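Local coordinates for sensor histidine kinase (Clostridium perfringens, PDB 4ONX), which probably senses an extracellular signal through its single Cache domain and relays it to a kinase module, at residues 29-33 with 34-38; 60-63 with 64-67; 70-73 with 74-78. All blocks are in the same frame, centred on the assembly; numbering follows the deposited sequence.

Contact 1. Residues 29-33 with 34-38; sequences SYMDE and DVRNT
The start of helix 33-47 is closed by an aspartate N-cap, with Asp32 just ahead of the first turn receiving backbone N-H groups from Asp34 and Val35. Asp32 turns its CG away from its own backbone N, beside the carbonyl carbon (chi1 -168°), which carries the carboxylate forward over the end of the helix. One oxygen does all the capping. Asp32 OD1 lies 2.9 Å from Asp34 N, a weak bond because it is strongly bent. Asp32 OD1 is also 3.4 Å from Val35 N, and this second bond is weak because it is long. The main chain of Asp32 serves the same turn: Arg36 N reaches Asp32 O at 3.3 Å. One residue on, Asn37 N donates to Glu33 O at 2.7 Å, so the alpha-helical pattern is in place at once.

Beside the backbone, Glu33 folds its chain back at chi2 (-62°) and lays OE2 against the aliphatic part of Arg36, 3.3 Å from CD. Its carboxylate is turned well away from the guanidinium plane; Glu33 OE2 and Arg36 NE, at 4.6 Å, are near but not in contact. Arg36 runs extended from CG to NE, and the methyl end of Met31, a selenomethionine here, comes over one guanidinium face, modelled too close to be trusted in detail. Tyr120 of the second subunit makes a cation-pi contact with Arg36 and hydrogen-bonds to its carbonyl.

Three acidic residues follow one another in sequence, and Asp32 OD1 and Asp34 OD2 come within 3.9 Å; the positive end of the helix dipole probably eases that crowding. Val35 CG2 lies beside the Asp32 carboxylate, the two side chains crossing at about a right angle. This is the classic aspartate-capped N-terminus of an alpha helix.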
ATOM      1  N   SER E  29     -24.855  29.563  27.030  1.00113.10           N
ATOM      2  CA  SER E  29     -24.122  28.408  26.508  1.00111.97           C
ATOM      3  C   SER E  29     -24.593  28.153  25.088  1.00107.20           C
ATOM      4  O   SER E  29     -25.632  28.663  24.670  1.00103.43           O
ATOM      5  CB  SER E  29     -24.300  27.166  27.376  1.00110.73           C
ATOM      6  OG  SER E  29     -25.578  26.604  27.214  1.00107.56           O
ATOM      7  N   TYR E  30     -23.826  27.368  24.346  1.00107.09           N
ATOM      8  CA  TYR E  30     -24.167  27.085  22.969  1.00104.67           C
ATOM      9  C   TYR E  30     -24.134  25.594  22.667  1.00103.72           C
ATOM     10  O   TYR E  30     -23.230  24.871  23.088  1.00103.97           O
ATOM     11  CB  TYR E  30     -23.230  27.831  22.053  1.00107.68           C
ATOM     12  CG  TYR E  30     -23.513  27.583  20.610  1.00106.05           C
ATOM     13  CD1 TYR E  30     -24.623  28.150  19.990  1.00105.45           C
ATOM     14  CD2 TYR E  30     -22.682  26.768  19.857  1.00105.36           C
ATOM     15  CE1 TYR E  30     -24.899  27.907  18.657  1.00103.95           C
ATOM     16  CE2 TYR E  30     -22.941  26.523  18.525  1.00105.25           C
ATOM     17  CZ  TYR E  30     -24.053  27.095  17.929  1.00105.44           C
ATOM     18  OH  TYR E  30     -24.320  26.861  16.604  1.00106.77           O
HETATM   19  N   MSE E  31     -25.111  25.155  21.885  1.00106.06           N
HETATM   20  CA  MSE E  31     -25.283  23.743  21.566  1.00109.11           C
HETATM   21  C   MSE E  31     -25.495  23.345  20.118  1.00107.22           C
HETATM   22  O   MSE E  31     -26.644  23.187  19.690  1.00102.11           O
HETATM   23  CB  MSE E  31     -26.526  23.450  22.413  1.00112.40           C
HETATM   24  CG  MSE E  31     -26.512  22.017  22.899  1.00117.01           C
HETATM   25 SE   MSE E  31     -25.118  21.805  24.254  1.00125.78          SE
HETATM   26  CE  MSE E  31     -25.815  20.112  24.981  1.00130.60           C
ATOM     27  N   ASP E  32     -24.403  23.093  19.376  1.00105.98           N
ATOM     28  CA  ASP E  32     -24.505  22.707  17.953  1.00106.65           C
ATOM     29  C   ASP E  32     -24.867  21.232  17.823  1.00102.49           C
ATOM     30  O   ASP E  32     -23.996  20.370  17.950  1.00 95.07           O
ATOM     31  CB  ASP E  32     -23.217  22.990  17.157  1.00110.73           C
ATOM     32  CG  ASP E  32     -23.433  22.852  15.649  1.00117.45           C
ATOM     33  OD1 ASP E  32     -24.312  22.054  15.248  1.00119.99           O
ATOM     34  OD2 ASP E  32     -22.739  23.533  14.862  1.00116.00           O
ATOM     35  N   GLU E  33     -26.147  20.963  17.552  1.00101.79           N
ATOM     36  CA  GLU E  33     -26.658  19.599  17.402  1.00101.90           C
ATOM     37  C   GLU E  33     -26.148  18.886  16.152  1.00 99.46           C
ATOM     38  O   GLU E  33     -26.039  17.664  16.154  1.00 99.39           O
ATOM     39  CB  GLU E  33     -28.191  19.588  17.437  1.00112.22           C
ATOM     40  CG  GLU E  33     -28.788  20.100  18.743  1.00120.20           C
ATOM     41  CD  GLU E  33     -28.400  19.275  19.957  1.00121.92           C
ATOM     42  OE1 GLU E  33     -28.800  19.646  21.077  1.00121.40           O
ATOM     43  OE2 GLU E  33     -27.705  18.254  19.797  1.00121.31           O
ATOM     44  N   ASP E  34     -25.812  19.634  15.100  1.00 98.57           N
ATOM     45  CA  ASP E  34     -25.276  19.034  13.878  1.00 99.74           C
ATOM     46  C   ASP E  34     -24.053  18.210  14.253  1.00 96.90           C
ATOM     47  O   ASP E  34     -23.970  17.019  13.967  1.00 96.20           O
ATOM     48  CB  ASP E  34     -24.896  20.110  12.858  1.00105.76           C
ATOM     49  CG  ASP E  34     -26.093  20.927  12.384  1.00110.12           C
ATOM     50  OD1 ASP E  34     -27.243  20.607  12.755  1.00108.41           O
ATOM     51  OD2 ASP E  34     -25.876  21.895  11.625  1.00116.64           O
ATOM     52  N   VAL E  35     -23.121  18.852  14.940  1.00 94.66           N
ATOM     53  CA  VAL E  35     -21.915  18.186  15.376  1.00 94.49           C
ATOM     54  C   VAL E  35     -22.266  17.032  16.296  1.00 93.13           C
ATOM     55  O   VAL E  35     -21.860  15.893  16.070  1.00 94.40           O
ATOM     56  CB  VAL E  35     -20.982  19.163  16.120  1.00 96.19           C
ATOM     57  CG1 VAL E  35     -19.810  18.430  16.744  1.00 94.37           C
ATOM     58  CG2 VAL E  35     -20.488  20.246  15.179  1.00 98.07           C
ATOM     59  N   ARG E  36     -23.029  17.327  17.337  1.00 91.83           N
ATOM     60  CA  ARG E  36     -23.395  16.299  18.297  1.00 96.02           C
ATOM     61  C   ARG E  36     -23.950  15.078  17.561  1.00 94.73           C
ATOM     62  O   ARG E  36     -23.574  13.943  17.864  1.00 97.18           O
ATOM     63  CB  ARG E  36     -24.415  16.829  19.329  1.00100.71           C
ATOM     64  CG  ARG E  36     -23.917  18.046  20.119  1.00105.10           C
ATOM     65  CD  ARG E  36     -24.788  18.567  21.293  1.00107.26           C
ATOM     66  NE  ARG E  36     -23.893  19.265  22.209  1.00111.41           N
ATOM     67  CZ  ARG E  36     -23.443  18.799  23.370  1.00112.11           C
ATOM     68  NH1 ARG E  36     -22.603  19.545  24.072  1.00110.76           N
ATOM     69  NH2 ARG E  36     -23.837  17.624  23.846  1.00111.60           N
ATOM     70  N   ASN E  37     -24.810  15.320  16.572  1.00 94.83           N
ATOM     71  CA  ASN E  37     -25.436  14.217  15.824  1.00 96.93           C
ATOM     72  C   ASN E  37     -24.375  13.456  15.017  1.00 96.05           C
ATOM     73  O   ASN E  37     -24.266  12.240  15.136  1.00 99.92           O
ATOM     74  CB  ASN E  37     -26.633  14.670  14.954  1.00 99.59           C
ATOM     75  CG  ASN E  37     -27.901  13.820  15.160  1.00102.44           C
ATOM     76  OD1 ASN E  37     -28.034  13.057  16.120  1.00100.71           O
ATOM     77  ND2 ASN E  37     -28.870  14.010  14.274  1.00104.83           N
ATOM     78  N   THR E  38     -23.556  14.170  14.245  1.00 93.58           N
ATOM     79  CA  THR E  38     -22.501  13.517  13.473  1.00 93.14           C
ATOM     80  C   THR E  38     -21.645  12.591  14.322  1.00 92.94           C
ATOM     81  O   THR E  38     -21.328  11.467  13.919  1.00 96.11           O
ATOM     82  CB  THR E  38     -21.554  14.551  12.854  1.00 94.35           C
ATOM     83  OG1 THR E  38     -22.295  15.425  12.010  1.00 94.05           O
ATOM     84  CG2 THR E  38     -20.458  13.882  12.031  1.00 96.83           C
TER

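Contact 2. Residues 60-63 with 64-67; sequences EINS and RIQE. With ZN (zinc ion), chain O.
A nearly trans first torsion in Asn62 (chi1 -179°) points its amide along the chain toward Arg64, while Glu67, also turned away from its own N (chi1 -168°) and then bent at chi2, sends its carboxylate off to the zinc. The first caps the opening turn of helix 63-75; the second points to the metal. Asn62 is the N-cap residue: its OD1 accepts from Arg64 N at 2.8 Å, the donor approaching tilted out of the carbonyl plane. Its backbone carbonyl, Asn62 O, takes Gln66 N at 3.2 Å and, more weakly, Ile65 N. Glu67 N then closes on Ser63 O at 2.8 Å, so the i to i+4 hydrogen bonds of the helix continue without a break. Asn62 CB meets CG1 of the buried Ile65 at 3.8 Å, the two side chains crossing at about a right angle.

Arg64 is bent at chi2 and chi3, and its guanidinium thereby curls back along the helix to Glu67. Arg64 NH1 forms a rather long salt bridge to Glu67 OE1 at 3.5 Å, and Glu67 CG lies at the edge of the guanidinium, in its plane. Glu67 OE1 binds the zinc ion at 2.0 Å, whereas Glu67 OE2 stands farther from the zinc, at 2.7 Å. Across the interface, Arg64 also bridges to Glu74 and Glu67 of the third subunit, and Glu67 OE2 in turn to Arg64 of that subunit. Gln66 hydrogen-bonds to His94 of its own chain.

His71 of this chain, with Glu67 and His71 of the third subunit, completes four zinc ligands. One carboxylate therefore serves metal and arginine together; the positive charges around it would be expected to hold it ionised, and the zinc ties two subunits together through the same face of helix 63-75 in each.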
ATOM      1  N   GLU E  60      -6.861  -9.755  18.982  1.00151.43           N
ATOM      2  CA  GLU E  60      -5.814  -9.751  17.963  1.00151.70           C
ATOM      3  C   GLU E  60      -5.747  -8.381  17.314  1.00146.93           C
ATOM      4  O   GLU E  60      -6.773  -7.723  17.141  1.00161.62           O
ATOM      5  CB  GLU E  60      -6.096 -10.831  16.905  1.00150.27           C
ATOM      6  CG  GLU E  60      -6.157 -12.232  17.514  1.00154.66           C
ATOM      7  CD  GLU E  60      -4.813 -12.800  17.963  1.00161.62           C
ATOM      8  OE1 GLU E  60      -3.763 -12.154  17.769  1.00159.88           O
ATOM      9  OE2 GLU E  60      -4.810 -13.923  18.514  1.00167.15           O
ATOM     10  N   ILE E  61      -4.535  -7.933  16.999  1.00144.85           N
ATOM     11  CA  ILE E  61      -4.333  -6.636  16.349  1.00142.13           C
ATOM     12  C   ILE E  61      -4.376  -6.817  14.834  1.00132.84           C
ATOM     13  O   ILE E  61      -3.626  -7.617  14.279  1.00137.95           O
ATOM     14  CB  ILE E  61      -2.994  -5.975  16.769  1.00152.84           C
ATOM     15  CG1 ILE E  61      -2.865  -5.942  18.305  1.00165.49           C
ATOM     16  CG2 ILE E  61      -2.886  -4.575  16.170  1.00149.71           C
ATOM     17  CD1 ILE E  61      -1.541  -5.405  18.817  1.00174.79           C
ATOM     18  N   ASN E  62      -5.253  -6.060  14.175  1.00120.97           N
ATOM     19  CA  ASN E  62      -5.426  -6.142  12.727  1.00107.16           C
ATOM     20  C   ASN E  62      -5.296  -4.777  12.073  1.00102.34           C
ATOM     21  O   ASN E  62      -6.164  -3.926  12.226  1.00101.66           O
ATOM     22  CB  ASN E  62      -6.790  -6.740  12.417  1.00 98.52           C
ATOM     23  CG  ASN E  62      -7.041  -6.890  10.933  1.00 92.10           C
ATOM     24  OD1 ASN E  62      -6.364  -6.286  10.104  1.00 88.87           O
ATOM     25  ND2 ASN E  62      -8.026  -7.703  10.592  1.00 89.82           N
ATOM     26  N   SER E  63      -4.220  -4.591  11.315  1.00103.92           N
ATOM     27  CA  SER E  63      -3.942  -3.308  10.661  1.00107.02           C
ATOM     28  C   SER E  63      -5.023  -2.832   9.679  1.00 98.49           C
ATOM     29  O   SER E  63      -5.122  -1.634   9.418  1.00 95.75           O
ATOM     30  CB  SER E  63      -2.591  -3.355   9.949  1.00115.00           C
ATOM     31  OG  SER E  63      -2.609  -4.310   8.908  1.00122.76           O
ATOM     32  N   ARG E  64      -5.804  -3.751   9.116  1.00 94.62           N
ATOM     33  CA  ARG E  64      -6.874  -3.352   8.193  1.00 93.49           C
ATOM     34  C   ARG E  64      -7.980  -2.659   8.970  1.00 90.43           C
ATOM     35  O   ARG E  64      -8.617  -1.739   8.456  1.00 98.93           O
ATOM     36  CB  ARG E  64      -7.422  -4.548   7.423  1.00 93.16           C
ATOM     37  CG  ARG E  64      -6.402  -5.225   6.521  1.00 96.03           C
ATOM     38  CD  ARG E  64      -6.076  -4.457   5.247  1.00 96.27           C
ATOM     39  NE  ARG E  64      -7.246  -4.239   4.383  1.00 97.29           N
ATOM     40  CZ  ARG E  64      -7.820  -3.061   4.116  1.00 90.29           C
ATOM     41  NH1 ARG E  64      -7.315  -1.927   4.586  1.00 88.00           N
ATOM     42  NH2 ARG E  64      -8.888  -3.013   3.318  1.00 84.16           N
ATOM     43  N   ILE E  65      -8.217  -3.099  10.203  1.00 87.15           N
ATOM     44  CA  ILE E  65      -9.218  -2.450  11.043  1.00 85.92           C
ATOM     45  C   ILE E  65      -8.687  -1.075  11.371  1.00 86.78           C
ATOM     46  O   ILE E  65      -9.406  -0.077  11.351  1.00 90.06           O
ATOM     47  CB  ILE E  65      -9.432  -3.169  12.383  1.00 88.48           C
ATOM     48  CG1 ILE E  65      -9.897  -4.610  12.177  1.00 93.51           C
ATOM     49  CG2 ILE E  65     -10.445  -2.408  13.227  1.00 86.51           C
ATOM     50  CD1 ILE E  65     -11.241  -4.739  11.510  1.00100.93           C
ATOM     51  N   GLN E  66      -7.407  -1.040  11.695  1.00 86.63           N
ATOM     52  CA  GLN E  66      -6.752   0.193  12.038  1.00 95.31           C
ATOM     53  C   GLN E  66      -7.009   1.168  10.878  1.00 91.99           C
ATOM     54  O   GLN E  66      -7.522   2.273  11.071  1.00 95.51           O
ATOM     55  CB  GLN E  66      -5.258  -0.073  12.243  1.00103.16           C
ATOM     56  CG  GLN E  66      -4.568   0.828  13.254  1.00112.66           C
ATOM     57  CD  GLN E  66      -4.519   2.272  12.849  1.00118.21           C
ATOM     58  OE1 GLN E  66      -4.595   2.604  11.668  1.00128.43           O
ATOM     59  NE2 GLN E  66      -4.347   3.145  13.830  1.00119.83           N
ATOM     60  N   GLU E  67      -6.715   0.715   9.665  1.00 91.77           N
ATOM     61  CA  GLU E  67      -6.909   1.532   8.468  1.00 88.79           C
ATOM     62  C   GLU E  67      -8.381   1.927   8.284  1.00 87.89           C
ATOM     63  O   GLU E  67      -8.686   3.045   7.850  1.00 96.90           O
ATOM     64  CB  GLU E  67      -6.374   0.782   7.239  1.00 87.79           C
ATOM     65  CG  GLU E  67      -6.245   1.612   5.962  1.00 93.01           C
ATOM     66  CD  GLU E  67      -7.563   1.907   5.272  1.00 91.33           C
ATOM     67  OE1 GLU E  67      -8.550   1.205   5.546  1.00 97.58           O
ATOM     68  OE2 GLU E  67      -7.602   2.826   4.435  1.00 92.77           O
TER
HETATM   69 ZN    ZN O 201      -9.871   1.383   3.989  1.00 84.24          ZN

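Contact 3. Residues 70-73 with 74-78; sequences KHFI and EAIND. With ZN (zinc ion), chain O.
The Phe72 ring has Ile76 CD1 at its edge, in its plane, 3.7 Å from Phe72 CD1; the two side chains lie alongside and point the same way. The His71 ring has Glu74 OE1 obliquely nearby, and His71 NE2 binds the zinc ion at 2.1 Å. Tyr68 of the third subunit meets the imidazole edge-to-face.

On the outer side, Lys70 stretches out and bends only at chi4 (-82°), bringing NZ to Glu74 OE2 for a salt bridge at 2.6 Å, nearly along the C-O bond, while Glu74 OE1 pairs with Arg64 of the third subunit. The main chain keeps the i to i+4 hydrogen bonds of a helix: Glu74 N to Lys70 O at 3.2 Å, Ala75 N to His71 O at 2.9 Å. Ile76 N still reaches Phe72 O, although Ile76 is the first residue to leave helical angles.

Ile73 and Phe72 press on Ile82 of strand 81-86, Phe72 also on Ile46 of helix 33-47, and Ile76 packs against Thr38 and Thr42 of that helix, so this helix end packs on both helix 33-47 and strand 81-86.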
ATOM      1  N   LYS E  70      -9.473   5.224   9.548  1.00 94.01           N
ATOM      2  CA  LYS E  70      -8.899   6.395   8.891  1.00 93.05           C
ATOM      3  C   LYS E  70      -9.905   7.111   7.975  1.00 89.46           C
ATOM      4  O   LYS E  70      -9.861   8.328   7.834  1.00 85.61           O
ATOM      5  CB  LYS E  70      -7.635   5.968   8.130  1.00 98.80           C
ATOM      6  CG  LYS E  70      -6.750   7.087   7.591  1.00104.51           C
ATOM      7  CD  LYS E  70      -5.433   6.501   7.082  1.00113.34           C
ATOM      8  CE  LYS E  70      -4.492   7.549   6.435  1.00124.70           C
ATOM      9  NZ  LYS E  70      -4.821   7.855   5.008  1.00128.07           N
ATOM     10  N   HIS E  71     -10.833   6.362   7.388  1.00 82.14           N
ATOM     11  CA  HIS E  71     -11.825   6.953   6.488  1.00 81.48           C
ATOM     12  C   HIS E  71     -12.677   8.029   7.128  1.00 81.92           C
ATOM     13  O   HIS E  71     -13.098   8.982   6.463  1.00 85.50           O
ATOM     14  CB  HIS E  71     -12.780   5.882   5.978  1.00 78.46           C
ATOM     15  CG  HIS E  71     -12.111   4.834   5.178  1.00 77.26           C
ATOM     16  ND1 HIS E  71     -11.912   4.954   3.823  1.00 79.91           N
ATOM     17  CD2 HIS E  71     -11.574   3.648   5.539  1.00 79.82           C
ATOM     18  CE1 HIS E  71     -11.284   3.879   3.380  1.00 85.22           C
ATOM     19  NE2 HIS E  71     -11.074   3.073   4.404  1.00 87.66           N
ATOM     20  N   PHE E  72     -12.955   7.859   8.411  1.00 78.82           N
ATOM     21  CA  PHE E  72     -13.838   8.772   9.105  1.00 79.99           C
ATOM     22  C   PHE E  72     -13.189  10.120   9.335  1.00 79.34           C
ATOM     23  O   PHE E  72     -13.840  11.157   9.203  1.00 77.73           O
ATOM     24  CB  PHE E  72     -14.361   8.108  10.371  1.00 80.92           C
ATOM     25  CG  PHE E  72     -15.134   6.868  10.087  1.00 77.66           C
ATOM     26  CD1 PHE E  72     -16.470   6.942   9.764  1.00 75.68           C
ATOM     27  CD2 PHE E  72     -14.505   5.629  10.064  1.00 77.46           C
ATOM     28  CE1 PHE E  72     -17.184   5.801   9.449  1.00 78.85           C
ATOM     29  CE2 PHE E  72     -15.214   4.485   9.756  1.00 80.45           C
ATOM     30  CZ  PHE E  72     -16.559   4.572   9.442  1.00 78.37           C
ATOM     31  N   ILE E  73     -11.905  10.109   9.640  1.00 80.60           N
ATOM     32  CA  ILE E  73     -11.180  11.353   9.814  1.00 88.56           C
ATOM     33  C   ILE E  73     -11.143  12.096   8.473  1.00 92.02           C
ATOM     34  O   ILE E  73     -11.555  13.244   8.377  1.00103.89           O
ATOM     35  CB  ILE E  73      -9.732  11.105  10.249  1.00 92.89           C
ATOM     36  CG1 ILE E  73      -9.675  10.303  11.548  1.00 98.15           C
ATOM     37  CG2 ILE E  73      -9.005  12.421  10.407  1.00102.31           C
ATOM     38  CD1 ILE E  73     -10.314  10.976  12.743  1.00104.54           C
ATOM     39  N   GLU E  74     -10.696  11.390   7.435  1.00 93.91           N
ATOM     40  CA  GLU E  74     -10.563  11.934   6.074  1.00 89.64           C
ATOM     41  C   GLU E  74     -11.839  12.500   5.478  1.00 88.96           C
ATOM     42  O   GLU E  74     -11.858  13.618   4.976  1.00 87.62           O
ATOM     43  CB  GLU E  74     -10.101  10.830   5.113  1.00 92.26           C
ATOM     44  CG  GLU E  74      -8.727  10.245   5.383  1.00 96.23           C
ATOM     45  CD  GLU E  74      -8.416   9.035   4.508  1.00102.35           C
ATOM     46  OE1 GLU E  74      -9.323   8.544   3.797  1.00106.78           O
ATOM     47  OE2 GLU E  74      -7.265   8.545   4.555  1.00113.75           O
ATOM     48  N   ALA E  75     -12.903  11.704   5.517  1.00 89.85           N
ATOM     49  CA  ALA E  75     -14.164  12.064   4.872  1.00 94.99           C
ATOM     50  C   ALA E  75     -15.168  12.858   5.696  1.00 95.06           C
ATOM     51  O   ALA E  75     -16.099  13.415   5.127  1.00 99.85           O
ATOM     52  CB  ALA E  75     -14.830  10.801   4.338  1.00 98.07           C
ATOM     53  N   ILE E  76     -15.019  12.890   7.015  1.00 94.58           N
ATOM     54  CA  ILE E  76     -15.968  13.626   7.851  1.00 95.86           C
ATOM     55  C   ILE E  76     -15.249  14.805   8.459  1.00 89.70           C
ATOM     56  O   ILE E  76     -14.348  14.641   9.269  1.00 91.07           O
ATOM     57  CB  ILE E  76     -16.579  12.738   8.951  1.00 96.04           C
ATOM     58  CG1 ILE E  76     -17.108  11.441   8.336  1.00101.99           C
ATOM     59  CG2 ILE E  76     -17.698  13.480   9.670  1.00 97.66           C
ATOM     60  CD1 ILE E  76     -17.582  10.419   9.346  1.00103.34           C
ATOM     61  N   ASN E  77     -15.680  15.995   8.068  1.00 92.24           N
ATOM     62  CA  ASN E  77     -15.067  17.228   8.515  1.00 98.32           C
ATOM     63  C   ASN E  77     -15.099  17.421  10.027  1.00 98.81           C
ATOM     64  O   ASN E  77     -14.099  17.802  10.625  1.00106.64           O
ATOM     65  CB  ASN E  77     -15.750  18.418   7.829  1.00106.59           C
ATOM     66  CG  ASN E  77     -15.007  19.723   8.044  1.00116.32           C
ATOM     67  OD1 ASN E  77     -13.779  19.736   8.161  1.00126.53           O
ATOM     68  ND2 ASN E  77     -15.742  20.836   8.057  1.00115.97           N
ATOM     69  N   ASP E  78     -16.239  17.144  10.650  1.00103.37           N
ATOM     70  CA  ASP E  78     -16.379  17.340  12.099  1.00106.96           C
ATOM     71  C   ASP E  78     -15.741  16.273  12.981  1.00102.49           C
ATOM     72  O   ASP E  78     -15.856  16.350  14.201  1.00111.84           O
ATOM     73  CB  ASP E  78     -17.855  17.503  12.474  1.00106.36           C
ATOM     74  CG  ASP E  78     -18.430  18.829  12.013  1.00110.84           C
ATOM     75  OD1 ASP E  78     -17.658  19.794  11.854  1.00111.87           O
ATOM     76  OD2 ASP E  78     -19.664  18.915  11.836  1.00130.86           O
TER
HETATM   77 ZN    ZN O 201      -9.871   1.383   3.989  1.00 84.24          ZN

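In the fold
Contacts 1 and 2 are surface caps at helix starts, Asp32 for helix 33-47 and Asn62 for helix 63-75, and lie on opposite sides of the chain's centre, about 31 Å apart between centres. Contact 3 closes the other end of helix 63-75 and is partly buried, combining the Phe72-Ile76 packing with a Lys70-Glu74 salt bridge. It touches contact 1 through Thr38 CG2 and Ile76 CG2, 3.7 Å apart, so the residue leaving helix 63-75 rests on helix 33-47. Contacts 2 and 3 share one helix, one zinc ion and the third subunit, while contact 1 looks to the second subunit and holds no metal.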